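Titin (Homo sapiens, PDB 2A38) forms a giant elastic filament of striated muscle, its two N-terminal immunoglobulin domains belonging to the end that lies in the sarcomeric Z-disc. Local coordinates at residues Thr3-Leu12 against Tyr78-Ala89; Thr101-Leu110 against Tyr174-Ala185. One frame throughout, in Å; residues are numbered along the deposited sequence.

Contact 1 of 2, residues Thr3-Leu12 against Tyr78-Ala89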
loop_
_atom_site.group_PDB
_atom_site.type_symbol
_atom_site.label_atom_id
_atom_site.label_comp_id
_atom_site.label_asym_id
_atom_site.label_seq_id
_atom_site.Cartn_x
_atom_site.Cartn_y
_atom_site.Cartn_z
ATOM N N THR A 3 28.732 -26.893 27.045
ATOM C CA THR A 3 27.309 -26.933 26.731
ATOM C C THR A 3 26.775 -25.669 27.399
ATOM O O THR A 3 27.277 -25.255 28.444
ATOM C CB THR A 3 26.599 -28.136 27.354
ATOM O OG1 THR A 3 26.658 -28.039 28.780
ATOM C CG2 THR A 3 27.248 -29.420 26.903
ATOM N N GLN A 4 25.755 -25.060 26.816
ATOM C CA GLN A 4 25.242 -23.828 27.374
ATOM C C GLN A 4 23.790 -23.590 26.994
ATOM O O GLN A 4 23.419 -23.726 25.827
ATOM C CB GLN A 4 26.138 -22.701 26.883
ATOM C CG GLN A 4 25.680 -21.315 27.175
ATOM C CD GLN A 4 26.665 -20.304 26.631
ATOM O OE1 GLN A 4 27.758 -20.126 27.183
ATOM N NE2 GLN A 4 26.302 -19.656 25.527
ATOM N N ALA A 5 22.974 -23.255 27.991
ATOM C CA ALA A 5 21.555 -22.993 27.773
ATOM C C ALA A 5 21.427 -21.826 26.796
ATOM O O ALA A 5 22.351 -21.021 26.656
ATOM C CB ALA A 5 20.864 -22.670 29.097
ATOM N N PRO A 6 20.283 -21.719 26.105
ATOM C CA PRO A 6 20.066 -20.641 25.140
ATOM C C PRO A 6 20.083 -19.260 25.774
ATOM O O PRO A 6 19.592 -19.068 26.881
ATOM C CB PRO A 6 18.706 -20.984 24.543
ATOM C CG PRO A 6 18.630 -22.480 24.707
ATOM C CD PRO A 6 19.145 -22.652 26.101
ATOM N N THR A 7 20.626 -18.294 25.047
ATOM C CA THR A 7 20.720 -16.926 25.537
ATOM C C THR A 7 20.602 -15.978 24.350
ATOM O O THR A 7 21.059 -16.296 23.246
ATOM C CB THR A 7 22.096 -16.675 26.214
ATOM O OG1 THR A 7 22.087 -15.411 26.887
ATOM C CG2 THR A 7 23.199 -16.636 25.167
ATOM N N PHE A 8 19.979 -14.825 24.569
ATOM C CA PHE A 8 19.871 -13.847 23.504
ATOM C C PHE A 8 20.962 -12.815 23.691
ATOM O O PHE A 8 20.940 -12.049 24.646
ATOM C CB PHE A 8 18.512 -13.160 23.521
ATOM C CG PHE A 8 17.419 -14.007 22.986
ATOM C CD1 PHE A 8 16.799 -14.952 23.793
ATOM C CD2 PHE A 8 17.042 -13.906 21.656
ATOM C CE1 PHE A 8 15.817 -15.791 23.278
ATOM C CE2 PHE A 8 16.064 -14.742 21.137
ATOM C CZ PHE A 8 15.451 -15.687 21.951
ATOM N N THR A 9 21.936 -12.805 22.795
ATOM C CA THR A 9 22.992 -11.820 22.922
ATOM C C THR A 9 22.474 -10.490 22.376
ATOM O O THR A 9 23.036 -9.434 22.647
ATOM C CB THR A 9 24.266 -12.279 22.191
ATOM O OG1 THR A 9 23.971 -12.527 20.814
ATOM C CG2 THR A 9 24.797 -13.552 22.838
ATOM N N GLN A 10 21.388 -10.564 21.613
ATOM C CA GLN A 10 20.711 -9.393 21.043
ATOM C C GLN A 10 19.233 -9.753 21.045
ATOM O O GLN A 10 18.805 -10.654 20.324
ATOM C CB GLN A 10 21.153 -9.116 19.609
ATOM C CG GLN A 10 22.471 -8.382 19.479
ATOM C CD GLN A 10 22.510 -7.081 20.268
ATOM O OE1 GLN A 10 21.558 -6.285 20.246
ATOM N NE2 GLN A 10 23.624 -6.850 20.964
ATOM N N PRO A 11 18.430 -9.063 21.870
ATOM C CA PRO A 11 16.999 -9.371 21.925
ATOM C C PRO A 11 16.202 -8.751 20.794
ATOM O O PRO A 11 16.722 -7.946 20.018
ATOM C CB PRO A 11 16.587 -8.819 23.288
ATOM C CG PRO A 11 17.433 -7.573 23.382
ATOM C CD PRO A 11 18.793 -8.028 22.860
ATOM N N LEU A 12 14.937 -9.142 20.703
ATOM C CA LEU A 12 14.054 -8.603 19.688
ATOM C C LEU A 12 13.732 -7.179 20.102
ATOM O O LEU A 12 13.556 -6.907 21.293
ATOM C CB LEU A 12 12.748 -9.388 19.625
ATOM C CG LEU A 12 12.799 -10.826 19.145
ATOM C CD1 LEU A 12 11.393 -11.373 19.075
ATOM C CD2 LEU A 12 13.465 -10.881 17.792
ATOM N N TYR A 78 5.122 -10.646 18.837
ATOM C CA TYR A 78 5.873 -11.687 18.161
ATOM C C TYR A 78 6.947 -12.131 19.138
ATOM O O TYR A 78 7.581 -11.300 19.786
ATOM C CB TYR A 78 6.544 -11.151 16.902
ATOM C CG TYR A 78 5.591 -10.922 15.761
ATOM C CD1 TYR A 78 4.640 -9.892 15.807
ATOM C CD2 TYR A 78 5.628 -11.744 14.634
ATOM C CE1 TYR A 78 3.750 -9.695 14.755
ATOM C CE2 TYR A 78 4.751 -11.558 13.583
ATOM C CZ TYR A 78 3.817 -10.537 13.647
ATOM O OH TYR A 78 2.956 -10.378 12.598
ATOM N N SER A 79 7.142 -13.435 19.257
ATOM C CA SER A 79 8.156 -13.938 20.158
ATOM C C SER A 79 8.985 -15.010 19.494
ATOM O O SER A 79 8.551 -15.666 18.563
ATOM C CB SER A 79 7.521 -14.477 21.436
ATOM O OG SER A 79 6.683 -15.575 21.149
ATOM N N LEU A 80 10.194 -15.172 19.997
ATOM C CA LEU A 80 11.143 -16.144 19.486
ATOM C C LEU A 80 11.560 -17.075 20.627
ATOM O O LEU A 80 11.994 -16.603 21.672
ATOM C CB LEU A 80 12.356 -15.385 18.952
ATOM C CG LEU A 80 13.565 -16.131 18.396
ATOM C CD1 LEU A 80 13.143 -16.969 17.216
ATOM C CD2 LEU A 80 14.620 -15.116 17.973
ATOM N N LYS A 81 11.381 -18.381 20.446
ATOM C CA LYS A 81 11.784 -19.367 21.452
ATOM C C LYS A 81 13.018 -20.118 20.966
ATOM O O LYS A 81 13.073 -20.539 19.819
ATOM C CB LYS A 81 10.703 -20.417 21.699
ATOM C CG LYS A 81 9.522 -19.954 22.519
ATOM C CD LYS A 81 8.659 -21.158 22.932
ATOM C CE LYS A 81 7.365 -20.702 23.612
ATOM N NZ LYS A 81 6.536 -21.845 24.109
ATOM N N ALA A 82 13.991 -20.298 21.852
ATOM C CA ALA A 82 15.224 -21.024 21.536
ATOM C C ALA A 82 15.348 -22.187 22.525
ATOM O O ALA A 82 15.167 -21.997 23.728
ATOM C CB ALA A 82 16.426 -20.091 21.659
ATOM N N THR A 83 15.668 -23.378 22.031
ATOM C CA THR A 83 15.763 -24.531 22.916
ATOM C C THR A 83 16.881 -25.523 22.629
ATOM O O THR A 83 17.188 -25.802 21.478
ATOM C CB THR A 83 14.455 -25.343 22.883
ATOM O OG1 THR A 83 13.345 -24.467 23.090
ATOM C CG2 THR A 83 14.451 -26.404 23.969
ATOM N N ASN A 84 17.487 -26.045 23.694
ATOM C CA ASN A 84 18.506 -27.087 23.572
ATOM C C ASN A 84 18.435 -27.920 24.850
ATOM O O ASN A 84 17.555 -27.697 25.690
ATOM C CB ASN A 84 19.926 -26.529 23.309
ATOM C CG ASN A 84 20.535 -25.811 24.502
ATOM O OD1 ASN A 84 20.069 -25.928 25.627
ATOM N ND2 ASN A 84 21.606 -25.067 24.249
ATOM N N GLY A 85 19.339 -28.881 25.000
ATOM C CA GLY A 85 19.312 -29.738 26.174
ATOM C C GLY A 85 19.436 -29.046 27.515
ATOM O O GLY A 85 18.893 -29.531 28.512
ATOM N N SER A 86 20.141 -27.914 27.539
ATOM C CA SER A 86 20.378 -27.157 28.765
ATOM C C SER A 86 19.277 -26.202 29.199
ATOM O O SER A 86 19.292 -25.712 30.322
ATOM C CB SER A 86 21.680 -26.363 28.647
ATOM O OG SER A 86 22.798 -27.220 28.546
ATOM N N GLY A 87 18.332 -25.914 28.321
ATOM C CA GLY A 87 17.279 -25.006 28.716
ATOM C C GLY A 87 16.580 -24.366 27.542
ATOM O O GLY A 87 16.833 -24.709 26.386
ATOM N N GLN A 88 15.702 -23.418 27.850
ATOM C CA GLN A 88 14.931 -22.720 26.840
ATOM C C GLN A 88 14.883 -21.236 27.137
ATOM O O GLN A 88 14.789 -20.831 28.293
ATOM C CB GLN A 88 13.513 -23.287 26.808
ATOM C CG GLN A 88 12.546 -22.523 25.939
ATOM C CD GLN A 88 11.161 -23.135 25.955
ATOM O OE1 GLN A 88 10.895 -24.121 25.265
ATOM N NE2 GLN A 88 10.272 -22.562 26.758
ATOM N N ALA A 89 14.941 -20.427 26.083
ATOM C CA ALA A 89 14.899 -18.974 26.219
ATOM C C ALA A 89 13.835 -18.410 25.289
ATOM O O ALA A 89 13.541 -18.986 24.256
ATOM C CB ALA A 89 16.262 -18.368 25.880
HETATM O O HOH W 1 24.687 -26.524 30.063
#
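Asn84 reaches from the end of one strand to the main chain of Gln4, a compact example of how an I-set domain joins its first strand to the F-G hairpin across the sandwich. With chi1 at 70°, its amide leans back over its own main chain and faces strand 4-8. Asn84 ND2 donates to Gln4 O at 2.8 Å, with the acceptor almost in the amide plane, while a second bond runs from ND2 to Pro33 O. Asn84 OD1 accepts from Ser86 N at 2.8 Å, closing an Asx turn inside the type I turn 84-87. Bonds on both the nitrogen and the oxygen hold the amide in its rotation.

Beside it, the Pro6 ring lies over the hairpin: Pro6 CD is 3.1 Å from Gly87 O, and Pro6 CB is 3.8 Å from Ala82 CB. Phe8 follows, its CG anti to the carbonyl carbon (chi1 -76°), and brings its ring edge to both strands, Phe8 CE1 to Ala89 CB at 3.7 Å and Phe8 CE2 to Leu80 CD2 at 3.5 Å. Farther along, Leu12 CD1 rests near Leu80 CB.

Strand 4-8 pairs with strand 23-32 in one sheet; the hairpin belongs to the other, where strand 36-41 flanks strand 76-84 and packs Trp39 against Leu80.

Contact 2 of 2, residues Thr101-Leu110 against Tyr174-Ala185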
loop_
_atom_site.group_PDB
_atom_site.type_symbol
_atom_site.label_atom_id
_atom_site.label_comp_id
_atom_site.label_asym_id
_atom_site.label_seq_id
_atom_site.Cartn_x
_atom_site.Cartn_y
_atom_site.Cartn_z
ATOM N N THR A 101 -0.861 6.699 4.135
ATOM C CA THR A 101 -1.697 7.648 3.413
ATOM C C THR A 101 -0.890 8.360 2.334
ATOM O O THR A 101 0.334 8.473 2.422
ATOM C CB THR A 101 -2.315 8.711 4.352
ATOM O OG1 THR A 101 -1.278 9.350 5.110
ATOM C CG2 THR A 101 -3.331 8.072 5.291
ATOM N N ALA A 102 -1.592 8.835 1.313
ATOM C CA ALA A 102 -0.980 9.538 0.194
ATOM C C ALA A 102 -2.048 10.443 -0.399
ATOM O O ALA A 102 -3.177 10.013 -0.604
ATOM C CB ALA A 102 -0.506 8.541 -0.853
ATOM N N PRO A 103 -1.714 11.710 -0.671
ATOM C CA PRO A 103 -2.723 12.605 -1.247
ATOM C C PRO A 103 -3.032 12.172 -2.678
ATOM O O PRO A 103 -2.272 11.406 -3.277
ATOM C CB PRO A 103 -2.044 13.966 -1.186
ATOM C CG PRO A 103 -0.605 13.607 -1.437
ATOM C CD PRO A 103 -0.404 12.378 -0.575
ATOM N N PRO A 104 -4.157 12.644 -3.245
ATOM C CA PRO A 104 -4.503 12.266 -4.619
ATOM C C PRO A 104 -3.418 12.741 -5.581
ATOM O O PRO A 104 -2.900 13.849 -5.464
ATOM C CB PRO A 104 -5.829 12.978 -4.847
ATOM C CG PRO A 104 -6.408 13.069 -3.451
ATOM C CD PRO A 104 -5.213 13.484 -2.653
ATOM N N ASN A 105 -3.081 11.894 -6.537
ATOM C CA ASN A 105 -2.053 12.218 -7.498
ATOM C C ASN A 105 -2.488 11.830 -8.904
ATOM O O ASN A 105 -3.021 10.743 -9.116
ATOM C CB ASN A 105 -0.774 11.481 -7.124
ATOM C CG ASN A 105 0.338 11.713 -8.117
ATOM O OD1 ASN A 105 0.674 12.858 -8.430
ATOM N ND2 ASN A 105 0.922 10.625 -8.619
ATOM N N PHE A 106 -2.285 12.729 -9.862
ATOM C CA PHE A 106 -2.648 12.436 -11.239
ATOM C C PHE A 106 -1.474 11.828 -11.978
ATOM O O PHE A 106 -0.547 12.536 -12.367
ATOM C CB PHE A 106 -3.088 13.699 -11.970
ATOM C CG PHE A 106 -4.439 14.179 -11.566
ATOM C CD1 PHE A 106 -4.581 15.161 -10.603
ATOM C CD2 PHE A 106 -5.579 13.603 -12.108
ATOM C CE1 PHE A 106 -5.841 15.557 -10.185
ATOM C CE2 PHE A 106 -6.837 13.996 -11.692
ATOM C CZ PHE A 106 -6.969 14.969 -10.733
ATOM N N VAL A 107 -1.507 10.513 -12.154
ATOM C CA VAL A 107 -0.447 9.815 -12.870
ATOM C C VAL A 107 -0.626 10.239 -14.315
ATOM O O VAL A 107 0.343 10.523 -15.018
ATOM C CB VAL A 107 -0.606 8.287 -12.750
ATOM C CG1 VAL A 107 0.416 7.583 -13.622
ATOM C CG2 VAL A 107 -0.448 7.866 -11.301
ATOM N N GLN A 108 -1.885 10.277 -14.744
ATOM C CA GLN A 108 -2.243 10.715 -16.091
ATOM C C GLN A 108 -3.215 11.888 -15.931
ATOM O O GLN A 108 -4.286 11.745 -15.334
ATOM C CB GLN A 108 -2.925 9.602 -16.879
ATOM C CG GLN A 108 -3.244 10.011 -18.303
ATOM C CD GLN A 108 -4.121 9.008 -19.011
ATOM O OE1 GLN A 108 -4.154 7.833 -18.642
ATOM N NE2 GLN A 108 -4.828 9.459 -20.045
ATOM N N ARG A 109 -2.820 13.041 -16.458
ATOM C CA ARG A 109 -3.611 14.258 -16.381
ATOM C C ARG A 109 -4.433 14.501 -17.635
ATOM O O ARG A 109 -4.213 13.870 -18.667
ATOM C CB ARG A 109 -2.686 15.456 -16.178
ATOM C CG ARG A 109 -2.001 15.494 -14.843
ATOM C CD ARG A 109 -1.025 16.655 -14.750
ATOM N NE ARG A 109 -0.638 16.904 -13.361
ATOM C CZ ARG A 109 0.477 17.528 -12.990
ATOM N NH1 ARG A 109 1.333 17.969 -13.904
ATOM N NH2 ARG A 109 0.737 17.708 -11.702
ATOM N N LEU A 110 -5.380 15.430 -17.537
ATOM C CA LEU A 110 -6.212 15.805 -18.676
ATOM C C LEU A 110 -5.307 16.552 -19.652
ATOM O O LEU A 110 -4.373 17.231 -19.235
ATOM C CB LEU A 110 -7.324 16.762 -18.249
ATOM C CG LEU A 110 -8.520 16.317 -17.419
ATOM C CD1 LEU A 110 -9.453 17.506 -17.206
ATOM C CD2 LEU A 110 -9.248 15.202 -18.151
ATOM N N TYR A 174 -12.461 21.969 -19.096
ATOM C CA TYR A 174 -12.799 20.725 -18.432
ATOM C C TYR A 174 -11.808 20.460 -17.330
ATOM O O TYR A 174 -10.609 20.647 -17.512
ATOM C CB TYR A 174 -12.803 19.561 -19.423
ATOM C CG TYR A 174 -14.014 19.575 -20.323
ATOM C CD1 TYR A 174 -14.114 20.482 -21.379
ATOM C CD2 TYR A 174 -15.089 18.724 -20.082
ATOM C CE1 TYR A 174 -15.253 20.543 -22.169
ATOM C CE2 TYR A 174 -16.232 18.776 -20.863
ATOM C CZ TYR A 174 -16.309 19.688 -21.905
ATOM O OH TYR A 174 -17.446 19.749 -22.672
ATOM N N SER A 175 -12.311 20.038 -16.177
ATOM C CA SER A 175 -11.441 19.748 -15.050
ATOM C C SER A 175 -11.907 18.540 -14.250
ATOM O O SER A 175 -13.061 18.110 -14.332
ATOM C CB SER A 175 -11.380 20.953 -14.126
ATOM O OG SER A 175 -12.684 21.322 -13.727
ATOM N N VAL A 176 -10.990 17.979 -13.484
ATOM C CA VAL A 176 -11.316 16.855 -12.640
ATOM C C VAL A 176 -10.730 17.181 -11.287
ATOM O O VAL A 176 -9.610 17.680 -11.179
ATOM C CB VAL A 176 -10.728 15.534 -13.171
ATOM C CG1 VAL A 176 -9.293 15.731 -13.551
ATOM C CG2 VAL A 176 -10.850 14.452 -12.116
ATOM N N ASN A 177 -11.523 16.929 -10.260
ATOM C CA ASN A 177 -11.134 17.181 -8.889
ATOM C C ASN A 177 -11.068 15.851 -8.146
ATOM O O ASN A 177 -12.019 15.068 -8.193
ATOM C CB ASN A 177 -12.175 18.075 -8.245
ATOM C CG ASN A 177 -11.570 19.059 -7.320
ATOM O OD1 ASN A 177 -11.266 18.745 -6.173
ATOM N ND2 ASN A 177 -11.362 20.273 -7.814
ATOM N N ALA A 178 -9.952 15.593 -7.472
ATOM C CA ALA A 178 -9.792 14.348 -6.719
ATOM C C ALA A 178 -9.460 14.673 -5.272
ATOM O O ALA A 178 -8.544 15.435 -5.002
ATOM C CB ALA A 178 -8.688 13.493 -7.340
ATOM N N THR A 179 -10.198 14.093 -4.336
ATOM C CA THR A 179 -9.954 14.369 -2.924
ATOM C C THR A 179 -9.926 13.126 -2.042
ATOM O O THR A 179 -10.550 12.118 -2.348
ATOM C CB THR A 179 -11.068 15.271 -2.311
ATOM O OG1 THR A 179 -12.296 14.533 -2.262
ATOM C CG2 THR A 179 -11.288 16.536 -3.132
ATOM N N ASN A 180 -9.181 13.204 -0.949
ATOM C CA ASN A 180 -9.181 12.137 0.040
ATOM C C ASN A 180 -8.848 12.835 1.350
ATOM O O ASN A 180 -8.664 14.055 1.363
ATOM C CB ASN A 180 -8.243 10.964 -0.316
ATOM C CG ASN A 180 -6.781 11.288 -0.180
ATOM O OD1 ASN A 180 -6.399 12.398 0.160
ATOM N ND2 ASN A 180 -5.945 10.296 -0.451
ATOM N N SER A 181 -8.817 12.095 2.449
ATOM C CA SER A 181 -8.567 12.696 3.756
ATOM C C SER A 181 -7.279 13.502 3.871
ATOM O O SER A 181 -7.195 14.426 4.684
ATOM C CB SER A 181 -8.580 11.613 4.841
ATOM O OG SER A 181 -7.516 10.692 4.644
ATOM N N VAL A 182 -6.271 13.164 3.079
ATOM C CA VAL A 182 -5.019 13.889 3.175
ATOM C C VAL A 182 -4.773 14.987 2.159
ATOM O O VAL A 182 -3.784 15.705 2.269
ATOM C CB VAL A 182 -3.808 12.929 3.166
ATOM C CG1 VAL A 182 -3.718 12.243 4.507
ATOM C CG2 VAL A 182 -3.942 11.901 2.068
ATOM N N GLY A 183 -5.655 15.145 1.180
ATOM C CA GLY A 183 -5.428 16.200 0.217
ATOM C C GLY A 183 -6.383 16.280 -0.952
ATOM O O GLY A 183 -7.297 15.470 -1.100
ATOM N N ARG A 184 -6.155 17.287 -1.786
ATOM C CA ARG A 184 -6.960 17.513 -2.971
ATOM C C ARG A 184 -6.039 17.873 -4.125
ATOM O O ARG A 184 -5.073 18.606 -3.958
ATOM C CB ARG A 184 -7.948 18.657 -2.751
ATOM C CG ARG A 184 -8.886 18.880 -3.938
ATOM C CD ARG A 184 -9.634 20.188 -3.794
ATOM N NE ARG A 184 -8.701 21.306 -3.793
ATOM C CZ ARG A 184 -8.986 22.510 -3.315
ATOM N NH1 ARG A 184 -10.183 22.746 -2.789
ATOM N NH2 ARG A 184 -8.080 23.484 -3.368
ATOM N N ALA A 185 -6.352 17.340 -5.295
ATOM C CA ALA A 185 -5.588 17.599 -6.498
ATOM C C ALA A 185 -6.593 17.926 -7.599
ATOM O O ALA A 185 -7.710 17.403 -7.595
ATOM C CB ALA A 185 -4.790 16.365 -6.871
#
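Pro104 and Asn180 meet where strand 102-106 passes over the turn of the F-G hairpin, and the asparagine illustrates how one amide can serve two segments of the same chain at once. From the backbone outward, Asn180 CB comes within 4.2 Å of Pro104 CG. A chi1 of 72° tucks the next carbon, Asn180 CG, over its own backbone, 3.7 Å from Pro104 CD. At the tip the two branches part. Asn180 OD1 sits 3.2 Å from Pro104 CD and also receives weak hydrogen bonds from the backbone N atoms of Val182 and Gly183 within the type I turn 180-183. Asn180 ND2 donates to Ala102 O at 2.8 Å, with an N-H...O angle of 155° and the acceptor only 3° out of the amide plane. Pro131 O is a further acceptor for ND2, so contacts on both branches fix the rotation of the amide.

Val182 adds an apolar touch, its CG2 lying against the backbone of Ala102 and Pro103 while CG1 reaches Thr101. On the inner side, Pro104 CB meets Ala178 CB. Phe106 then spans the hairpin: Phe106 CE1 approaches Ala185 CB at 3.6 Å, and Phe106 CE2 approaches Val176 CG1 at 3.5 Å. Leu110 ends the row, with Leu110 CD1 3.4 Å from Tyr174 O.

Around this core, strand 119-130 pairs with strand 102-106 and brings Val127 to Phe106 and Val125 to Leu110; in the facing sheet, strand 134-139 pairs with strand 172-180 on the edge away from strand 183-193, setting Val135 beside Val176.

How the contacts relate
From the N terminus, contact 1 closes a loop of 65 residues, most of the first immunoglobulin domain, when the F-G hairpin returns to the opening strand. Strand 87-98 then leads on to strand 102-106, around whose start contact 2 opens, enclosing 63 residues of the second domain in the same way. The two loops follow in series, neither nesting nor crossing. Each ties the sheet that holds the first strand to the opposite sheet of its own sandwich, so the pair shows one topological solution used twice along a tandem. The centres of contact 1 and contact 2 lie about 51 Å apart, on opposite sides of the chain's centre. The nearest atoms of contact 1 and contact 2 remain about 19 Å apart, without touching.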